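Local coordinates for protein CMP-sialic acid transporter 1 (Zea mays, PDB 6I1R) that probably carries CMP-sialic acid from the cytoplasm into the Golgi, most likely in exchange for CMP, at residues K262-S267 with Q301-P306; I114-V119 with Y256-V261; L107-T112 with M130-L135. The protein carries 5 engineered substitutions. All coordinates share one frame; numbering follows the deposited sequence.

Contact 1: K262-S267 with Q301-P306; sequences KVYSTS and QMYFMP
The phenolic OH of Y264 is hydrogen-bonded to the backbone O of S299, and this same OH rests 3.4 Å from CB of Y303. Behind it the ring serves as a platform. F304 comes in edge first, its CE2 standing 3.5 Å above the plane of the Y264 ring and over its centre. The pair is a T-shaped stack, with centroids 4.9 Å apart and planes at 76°, in which Y264 offers the face and F304 the edge. Y303 adopts a different attitude: its ring and that of Y264 are inclined by 37°, with centroids 5.5 Å apart, and CE2 of Y264 lies over one Y303 face. The two neighbours on helix 287-304 reach the same target by different first torsions. Y303 carries CG anti to its backbone N (chi1 -176°), whereas F304 turns CG back beside its own N, and CD1 of Y303 comes to lie 3.5 Å above the centre of the F304 ring. Y264 also touches A131 of helix 126-143. With a leucine in place of Y264, the carbonyl of S299 would probably be left without its hydroxyl mate and the edge of F304 without a face to meet. With no hydrogen bond across the segments, the aromatic cluster of Y264, Y303 and F304 carries the contact between helices 259-279 and 287-304; the bond to S299 probably limits how the Y264 ring can turn, but the joining itself is aromatic packing.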
loop_
_atom_site.group_PDB
_atom_site.type_symbol
_atom_site.label_atom_id
_atom_site.label_comp_id
_atom_site.label_asym_id
_atom_site.label_seq_id
_atom_site.Cartn_x
_atom_site.Cartn_y
_atom_site.Cartn_z
ATOM N N LYS B 262 -3.116 28.913 6.200
ATOM C CA LYS B 262 -2.783 27.615 5.614
ATOM C C LYS B 262 -3.609 26.526 6.310
ATOM O O LYS B 262 -4.388 25.839 5.657
ATOM C CB LYS B 262 -1.281 27.330 5.720
ATOM C CG LYS B 262 -0.830 25.949 5.252
ATOM C CD LYS B 262 0.607 25.648 5.646
ATOM C CE LYS B 262 0.983 24.183 5.768
ATOM N NZ LYS B 262 -0.161 23.276 6.026
ATOM N N VAL B 263 -3.465 26.405 7.630
ATOM C CA VAL B 263 -4.057 25.272 8.365
ATOM C C VAL B 263 -5.589 25.368 8.355
ATOM O O VAL B 263 -6.253 24.351 8.545
ATOM C CB VAL B 263 -3.508 25.139 9.801
ATOM C CG1 VAL B 263 -2.018 24.830 9.809
ATOM C CG2 VAL B 263 -3.809 26.355 10.664
ATOM N N TYR B 264 -6.161 26.554 8.148
ATOM C CA TYR B 264 -7.613 26.644 7.948
ATOM C C TYR B 264 -7.971 26.072 6.568
ATOM O O TYR B 264 -8.971 25.372 6.436
ATOM C CB TYR B 264 -8.122 28.076 8.144
ATOM C CG TYR B 264 -8.630 28.370 9.535
ATOM C CD1 TYR B 264 -9.946 28.113 9.886
ATOM C CD2 TYR B 264 -7.796 28.896 10.508
ATOM C CE1 TYR B 264 -10.420 28.375 11.162
ATOM C CE2 TYR B 264 -8.253 29.165 11.789
ATOM C CZ TYR B 264 -9.571 28.902 12.118
ATOM O OH TYR B 264 -10.021 29.163 13.380
ATOM N N SER B 265 -7.147 26.346 5.555
ATOM C CA SER B 265 -7.375 25.816 4.201
ATOM C C SER B 265 -7.283 24.286 4.205
ATOM O O SER B 265 -8.154 23.606 3.661
ATOM C CB SER B 265 -6.405 26.408 3.207
ATOM O OG SER B 265 -6.534 27.819 3.142
ATOM N N THR B 266 -6.218 23.770 4.818
ATOM C CA THR B 266 -5.943 22.331 4.904
ATOM C C THR B 266 -7.081 21.616 5.641
ATOM O O THR B 266 -7.520 20.541 5.232
ATOM C CB THR B 266 -4.618 22.064 5.632
ATOM O OG1 THR B 266 -3.803 23.233 5.557
ATOM C CG2 THR B 266 -3.857 20.887 5.063
ATOM N N SER B 267 -7.531 22.219 6.738
ATOM C CA SER B 267 -8.586 21.643 7.569
ATOM C C SER B 267 -9.900 21.574 6.782
ATOM O O SER B 267 -10.564 20.538 6.770
ATOM C CB SER B 267 -8.752 22.425 8.848
ATOM O OG SER B 267 -7.582 22.342 9.649
ATOM N N GLN B 301 -15.478 31.605 11.573
ATOM C CA GLN B 301 -16.081 32.897 11.882
ATOM C C GLN B 301 -15.317 33.554 13.041
ATOM O O GLN B 301 -14.875 34.692 12.921
ATOM C CB GLN B 301 -17.567 32.723 12.200
ATOM C CG GLN B 301 -18.405 32.361 10.981
ATOM C CD GLN B 301 -19.871 32.202 11.304
ATOM O OE1 GLN B 301 -20.244 31.691 12.358
ATOM N NE2 GLN B 301 -20.718 32.636 10.386
ATOM N N MET B 302 -15.134 32.824 14.136
ATOM C CA MET B 302 -14.447 33.354 15.323
ATOM C C MET B 302 -13.114 33.997 14.924
ATOM O O MET B 302 -12.831 35.129 15.314
ATOM C CB MET B 302 -14.176 32.251 16.351
ATOM C CG MET B 302 -15.416 31.822 17.096
ATOM S SD MET B 302 -15.251 30.268 17.993
ATOM C CE MET B 302 -13.976 30.682 19.182
ATOM N N TYR B 303 -12.307 33.280 14.147
ATOM C CA TYR B 303 -10.940 33.716 13.873
ATOM C C TYR B 303 -10.919 34.867 12.857
ATOM O O TYR B 303 -10.101 35.779 12.988
ATOM C CB TYR B 303 -10.080 32.559 13.361
ATOM C CG TYR B 303 -8.637 32.940 13.151
ATOM C CD1 TYR B 303 -8.214 33.509 11.961
ATOM C CD2 TYR B 303 -7.700 32.774 14.158
ATOM C CE1 TYR B 303 -6.895 33.884 11.768
ATOM C CE2 TYR B 303 -6.376 33.141 13.981
ATOM C CZ TYR B 303 -5.972 33.699 12.781
ATOM O OH TYR B 303 -4.669 34.063 12.597
ATOM N N PHE B 304 -11.784 34.810 11.846
ATOM C CA PHE B 304 -11.683 35.712 10.690
ATOM C C PHE B 304 -12.721 36.839 10.763
ATOM O O PHE B 304 -12.522 37.889 10.151
ATOM C CB PHE B 304 -11.844 34.924 9.387
ATOM C CG PHE B 304 -10.717 33.965 9.096
ATOM C CD1 PHE B 304 -9.508 34.425 8.598
ATOM C CD2 PHE B 304 -10.863 32.606 9.322
ATOM C CE1 PHE B 304 -8.470 33.543 8.332
ATOM C CE2 PHE B 304 -9.826 31.727 9.054
ATOM C CZ PHE B 304 -8.631 32.195 8.560
ATOM N N MET B 305 -13.819 36.628 11.485
ATOM C CA MET B 305 -14.875 37.633 11.580
ATOM C C MET B 305 -14.301 38.881 12.266
ATOM O O MET B 305 -13.646 38.763 13.303
ATOM C CB MET B 305 -16.074 37.101 12.376
ATOM C CG MET B 305 -17.396 37.757 12.031
ATOM S SD MET B 305 -18.793 37.022 12.925
ATOM C CE MET B 305 -19.405 35.860 11.705
ATOM N N PRO B 306 -14.507 40.074 11.670
ATOM C CA PRO B 306 -14.115 41.324 12.330
ATOM C C PRO B 306 -14.805 41.428 13.698
ATOM O O PRO B 306 -15.969 41.051 13.823
ATOM C CB PRO B 306 -14.568 42.450 11.391
ATOM C CG PRO B 306 -14.644 41.786 10.045
ATOM C CD PRO B 306 -15.094 40.374 10.357
#

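Contact 2: I114-V119 with Y256-V261; sequences ILFRLV and YSDNIV
F116 reaches across to D258, N259 and I260 with its ring alone. Beyond CB, CG stands anti to the backbone N (chi1 -157°), which sends the ring from helix 108-118 toward the start of helix 259-279. CG itself is 3.8 Å from CD1 of I260. Along one side of the ring, CD2 and CE2 continue under that same methyl, CD1 of I260 lying 3.6 Å from the ring centroid and 27° off its normal: a CH-pi contact over one face, displaced toward the rim. On the other side CD1 looks to CB of N259 at 4.4 Å, and CE1 lies 3.6 Å from CB of D258 and a little farther from N of N259. At the tip, CZ meets CB of D258 at 3.5 Å, near the ring plane, with the carboxylate turned almost perpendicular to the ring. That carboxylate is occupied otherwise: its OD1 accepts from N of V261 at 2.9 Å, while OD2 has a long, weak ion pair with R122. E181 of helix 160-186 packs against both F116 and D258 and accepts a hydrogen bond from N of N259. D258, right before helix 259-279, is thus an aspartate N-cap, with F116 of helix 108-118 packed against its CB where the two helices meet.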
loop_
_atom_site.group_PDB
_atom_site.type_symbol
_atom_site.label_atom_id
_atom_site.label_comp_id
_atom_site.label_asym_id
_atom_site.label_seq_id
_atom_site.Cartn_x
_atom_site.Cartn_y
_atom_site.Cartn_z
ATOM N N ILE B 114 0.923 27.565 18.598
ATOM C CA ILE B 114 1.891 27.907 19.652
ATOM C C ILE B 114 3.156 28.507 19.021
ATOM O O ILE B 114 3.612 29.562 19.450
ATOM C CB ILE B 114 2.207 26.675 20.528
ATOM C CG1 ILE B 114 0.989 26.235 21.347
ATOM C CG2 ILE B 114 3.415 26.934 21.419
ATOM C CD1 ILE B 114 1.025 24.788 21.777
ATOM N N LEU B 115 3.713 27.838 18.013
ATOM C CA LEU B 115 4.976 28.280 17.399
ATOM C C LEU B 115 4.773 29.602 16.644
ATOM O O LEU B 115 5.705 30.401 16.538
ATOM C CB LEU B 115 5.508 27.181 16.472
ATOM C CG LEU B 115 6.224 26.026 17.173
ATOM C CD1 LEU B 115 6.325 24.811 16.264
ATOM C CD2 LEU B 115 7.606 26.449 17.649
ATOM N N PHE B 116 3.567 29.831 16.126
ATOM C CA PHE B 116 3.198 31.131 15.554
ATOM C C PHE B 116 3.522 32.237 16.567
ATOM O O PHE B 116 4.145 33.243 16.233
ATOM C CB PHE B 116 1.712 31.154 15.182
ATOM C CG PHE B 116 1.325 32.163 14.131
ATOM C CD1 PHE B 116 1.797 32.046 12.834
ATOM C CD2 PHE B 116 0.465 33.210 14.428
ATOM C CE1 PHE B 116 1.436 32.964 11.861
ATOM C CE2 PHE B 116 0.102 34.127 13.453
ATOM C CZ PHE B 116 0.585 34.001 12.171
ATOM N N ARG B 117 3.095 32.016 17.808
ATOM C CA ARG B 117 3.343 32.944 18.907
ATOM C C ARG B 117 4.831 32.934 19.281
ATOM O O ARG B 117 5.432 33.993 19.437
ATOM C CB ARG B 117 2.490 32.567 20.123
ATOM C CG ARG B 117 2.855 33.308 21.401
ATOM C CD ARG B 117 2.272 34.707 21.416
ATOM N NE ARG B 117 0.872 34.656 21.802
ATOM C CZ ARG B 117 0.110 35.707 22.066
ATOM N NH1 ARG B 117 0.045 36.730 21.234
ATOM N NH2 ARG B 117 -0.587 35.723 23.187
ATOM N N LEU B 118 5.408 31.745 19.444
ATOM C CA LEU B 118 6.765 31.614 20.001
ATOM C C LEU B 118 7.812 32.054 18.969
ATOM O O LEU B 118 8.604 32.961 19.235
ATOM C CB LEU B 118 7.008 30.167 20.447
ATOM C CG LEU B 118 6.887 29.911 21.949
ATOM C CD1 LEU B 118 5.460 30.125 22.431
ATOM C CD2 LEU B 118 7.361 28.509 22.299
ATOM N N VAL B 119 7.816 31.403 17.810
ATOM C CA VAL B 119 8.841 31.632 16.789
ATOM C C VAL B 119 8.531 32.930 16.033
ATOM O O VAL B 119 9.388 33.810 15.934
ATOM C CB VAL B 119 8.945 30.436 15.822
ATOM N N TYR B 256 2.859 36.080 1.602
ATOM C CA TYR B 256 1.865 37.158 1.654
ATOM C C TYR B 256 0.724 36.826 2.626
ATOM O O TYR B 256 -0.296 37.519 2.630
ATOM C CB TYR B 256 1.321 37.428 0.249
ATOM C CG TYR B 256 2.383 37.812 -0.748
ATOM C CD1 TYR B 256 3.074 36.844 -1.459
ATOM C CD2 TYR B 256 2.720 39.138 -0.965
ATOM C CE1 TYR B 256 4.054 37.184 -2.375
ATOM C CE2 TYR B 256 3.703 39.495 -1.874
ATOM C CZ TYR B 256 4.375 38.514 -2.582
ATOM O OH TYR B 256 5.348 38.850 -3.478
ATOM N N SER B 257 0.872 35.790 3.448
ATOM C CA SER B 257 -0.169 35.467 4.420
ATOM C C SER B 257 0.472 34.875 5.680
ATOM O O SER B 257 1.497 35.376 6.124
ATOM C CB SER B 257 -1.200 34.555 3.813
ATOM O OG SER B 257 -2.356 34.501 4.633
ATOM N N ASP B 258 -0.131 33.838 6.262
ATOM C CA ASP B 258 0.423 33.209 7.457
ATOM C C ASP B 258 0.002 31.736 7.517
ATOM O O ASP B 258 -0.898 31.305 6.798
ATOM C CB ASP B 258 -0.011 33.950 8.725
ATOM C CG ASP B 258 -1.506 34.192 8.823
ATOM O OD1 ASP B 258 -2.270 33.229 8.617
ATOM O OD2 ASP B 258 -1.892 35.344 9.110
ATOM N N ASN B 259 0.658 31.003 8.418
ATOM C CA ASN B 259 0.448 29.563 8.623
ATOM C C ASN B 259 -0.992 29.263 9.052
ATOM O O ASN B 259 -1.508 28.183 8.760
ATOM C CB ASN B 259 1.394 28.990 9.684
ATOM C CG ASN B 259 2.511 28.162 9.092
ATOM O OD1 ASN B 259 2.287 27.040 8.643
ATOM N ND2 ASN B 259 3.719 28.702 9.099
ATOM N N ILE B 260 -1.627 30.187 9.763
ATOM C CA ILE B 260 -2.950 29.910 10.306
ATOM C C ILE B 260 -3.968 29.894 9.156
ATOM O O ILE B 260 -4.888 29.076 9.167
ATOM C CB ILE B 260 -3.311 30.898 11.435
ATOM C CG1 ILE B 260 -2.349 30.743 12.617
ATOM C CG2 ILE B 260 -4.762 30.722 11.860
ATOM C CD1 ILE B 260 -2.398 31.871 13.615
ATOM N N VAL B 261 -3.787 30.753 8.154
ATOM C CA VAL B 261 -4.625 30.692 6.949
ATOM C C VAL B 261 -4.371 29.356 6.236
ATOM O O VAL B 261 -5.307 28.738 5.723
ATOM C CB VAL B 261 -4.384 31.893 6.011
ATOM C CG1 VAL B 261 -5.030 31.691 4.647
ATOM C CG2 VAL B 261 -4.864 33.197 6.630
#

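Contact 3: L107-T112 with M130-L135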
loop_
_atom_site.group_PDB
_atom_site.type_symbol
_atom_site.label_atom_id
_atom_site.label_comp_id
_atom_site.label_asym_id
_atom_site.label_seq_id
_atom_site.Cartn_x
_atom_site.Cartn_y
_atom_site.Cartn_z
ATOM N N LEU B 107 -3.150 17.710 15.811
ATOM C CA LEU B 107 -2.388 18.425 16.835
ATOM C C LEU B 107 -1.493 19.485 16.176
ATOM O O LEU B 107 -1.069 20.432 16.838
ATOM C CB LEU B 107 -1.561 17.426 17.654
ATOM C CG LEU B 107 -1.487 17.719 19.151
ATOM C CD1 LEU B 107 -2.742 17.232 19.858
ATOM C CD2 LEU B 107 -0.249 17.092 19.772
ATOM N N LYS B 108 -1.205 19.334 14.884
ATOM C CA LYS B 108 -0.394 20.325 14.159
ATOM C C LYS B 108 -1.084 21.694 14.187
ATOM O O LYS B 108 -0.418 22.722 14.099
ATOM C CB LYS B 108 -0.134 19.899 12.711
ATOM C CG LYS B 108 -1.361 19.479 11.922
ATOM C CD LYS B 108 -1.076 19.264 10.470
ATOM C CE LYS B 108 -2.196 19.792 9.610
ATOM N NZ LYS B 108 -1.971 19.520 8.171
ATOM N N ILE B 109 -2.410 21.698 14.294
ATOM C CA ILE B 109 -3.183 22.939 14.335
ATOM C C ILE B 109 -2.810 23.730 15.598
ATOM O O ILE B 109 -2.640 24.948 15.532
ATOM C CB ILE B 109 -4.697 22.648 14.245
ATOM C CG1 ILE B 109 -5.075 22.051 12.887
ATOM C CG2 ILE B 109 -5.515 23.898 14.549
ATOM C CD1 ILE B 109 -6.396 21.314 12.877
ATOM N N VAL B 110 -2.674 23.047 16.735
ATOM C CA VAL B 110 -2.353 23.729 18.000
ATOM C C VAL B 110 -0.842 23.995 18.075
ATOM O O VAL B 110 -0.432 25.023 18.615
ATOM C CB VAL B 110 -2.866 22.961 19.238
ATOM C CG1 VAL B 110 -4.378 22.793 19.204
ATOM C CG2 VAL B 110 -2.191 21.611 19.432
ATOM N N THR B 111 -0.022 23.092 17.535
ATOM C CA THR B 111 1.433 23.287 17.549
ATOM C C THR B 111 1.821 24.431 16.602
ATOM O O THR B 111 2.741 25.184 16.925
ATOM C CB THR B 111 2.197 22.001 17.211
ATOM O OG1 THR B 111 1.638 21.438 16.027
ATOM C CG2 THR B 111 2.161 20.981 18.329
ATOM N N THR B 112 1.153 24.579 15.451
ATOM C CA THR B 112 1.408 25.767 14.616
ATOM C C THR B 112 0.963 27.005 15.400
ATOM O O THR B 112 1.692 27.987 15.471
ATOM C CB THR B 112 0.726 25.727 13.240
ATOM O OG1 THR B 112 -0.691 25.647 13.404
ATOM C CG2 THR B 112 1.209 24.591 12.366
ATOM N N MET B 130 -9.112 30.457 21.001
ATOM C CA MET B 130 -10.228 29.536 21.172
ATOM C C MET B 130 -10.673 28.992 19.807
ATOM O O MET B 130 -11.158 27.863 19.724
ATOM C CB MET B 130 -11.393 30.231 21.883
ATOM C CG MET B 130 -11.168 30.350 23.384
ATOM S SD MET B 130 -11.859 31.848 24.120
ATOM C CE MET B 130 -13.564 31.698 23.603
ATOM N N ALA B 131 -10.483 29.776 18.746
ATOM C CA ALA B 131 -10.804 29.337 17.383
ATOM C C ALA B 131 -9.796 28.280 16.915
ATOM O O ALA B 131 -10.189 27.264 16.333
ATOM C CB ALA B 131 -10.831 30.524 16.449
ATOM N N ILE B 132 -8.509 28.516 17.174
ATOM C CA ILE B 132 -7.460 27.565 16.778
ATOM C C ILE B 132 -7.783 26.205 17.411
ATOM O O ILE B 132 -7.790 25.181 16.728
ATOM C CB ILE B 132 -6.047 28.052 17.177
ATOM C CG1 ILE B 132 -5.737 29.468 16.677
ATOM C CG2 ILE B 132 -4.987 27.063 16.712
ATOM C CD1 ILE B 132 -5.938 29.671 15.193
ATOM N N VAL B 133 -8.067 26.215 18.712
ATOM C CA VAL B 133 -8.400 24.988 19.434
ATOM C C VAL B 133 -9.662 24.381 18.812
ATOM O O VAL B 133 -9.677 23.200 18.463
ATOM C CB VAL B 133 -8.575 25.240 20.946
ATOM C CG1 VAL B 133 -9.139 24.019 21.662
ATOM C CG2 VAL B 133 -7.273 25.679 21.601
ATOM N N LEU B 134 -10.706 25.190 18.650
ATOM C CA LEU B 134 -11.964 24.684 18.095
ATOM C C LEU B 134 -11.715 23.996 16.750
ATOM O O LEU B 134 -12.341 22.977 16.469
ATOM C CB LEU B 134 -12.973 25.823 17.925
ATOM C CG LEU B 134 -13.978 25.991 19.061
ATOM C CD1 LEU B 134 -14.870 27.185 18.785
ATOM C CD2 LEU B 134 -14.816 24.736 19.257
ATOM N N LEU B 135 -10.819 24.548 15.934
ATOM C CA LEU B 135 -10.524 23.964 14.623
ATOM C C LEU B 135 -9.964 22.548 14.806
ATOM O O LEU B 135 -10.425 21.608 14.158
ATOM C CB LEU B 135 -9.529 24.853 13.870
ATOM C CG LEU B 135 -9.246 24.441 12.426
ATOM C CD1 LEU B 135 -10.475 24.637 11.550
ATOM C CD2 LEU B 135 -8.062 25.211 11.862
#
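Peptide groups are the flat groups that take part between I109 and I132, since no ring, side-chain amide or carboxylate enters the contact. Each of the two carbonyls receives a methyl from the other helix: CG2 of I132 lies 3.4 Å from O of I109, and in return CG2 of I109 lies 3.4 Å from O of I132. Both isoleucines hold CG2 anti to the backbone N, beside their own carbonyl carbon, and with the helices running antiparallel each methyl meets the other's carbonyl. The two branches then meet directly, CG2 of I109 being 3.9 Å from CG2 of I132, while the side chains as wholes pass at a slant.

I109 uses the same methyl a second time. L135, one turn beyond A131 on its helix, holds CG anti to the backbone N (chi1 -174°) and brings CD2 to 3.9 Å from CG2 of I109. V110 is partly covered too, its CA lying 4.4 Å from CG2 of I132, and its side chain packs on A136. Nearby, S267 of helix 259-279 touches both I109 and L135, closing over the seam between them, and on another flank T111 and T112 lean on A174 of helix 160-186.

V110 and V133 mark the closest backbone approach, with CA atoms 6.3 Å apart. The axes of the short helical segments come within 8.8 Å and run at 158° to one another. Two consecutive helices, 108-118 and 126-143, separated by a short connection and packed antiparallel through branched aliphatic side chains, form an antiparallel helical hairpin in this nucleotide-sugar transporter of the DMT clan.

From the N terminus, helix 108-118 is reached first, and it supplies a segment to both contact 3 and contact 2. Contact 3 closes early, across the short loop to helix 126-143. Contact 2 opens at 114-119, inside the loop of contact 3, and closes only at 256-261, so the two cross. Contact 1 opens immediately afterwards at 262-267 and closes at 301-306, in series with both. Helix 259-279 is therefore shared by contacts 1 and 2. I260 links all three: its side chain touches I132 of contact 3 and Y303 of contact 1. Together they bind helices 108-118, 126-143, 259-279 and 287-304 into one bundle.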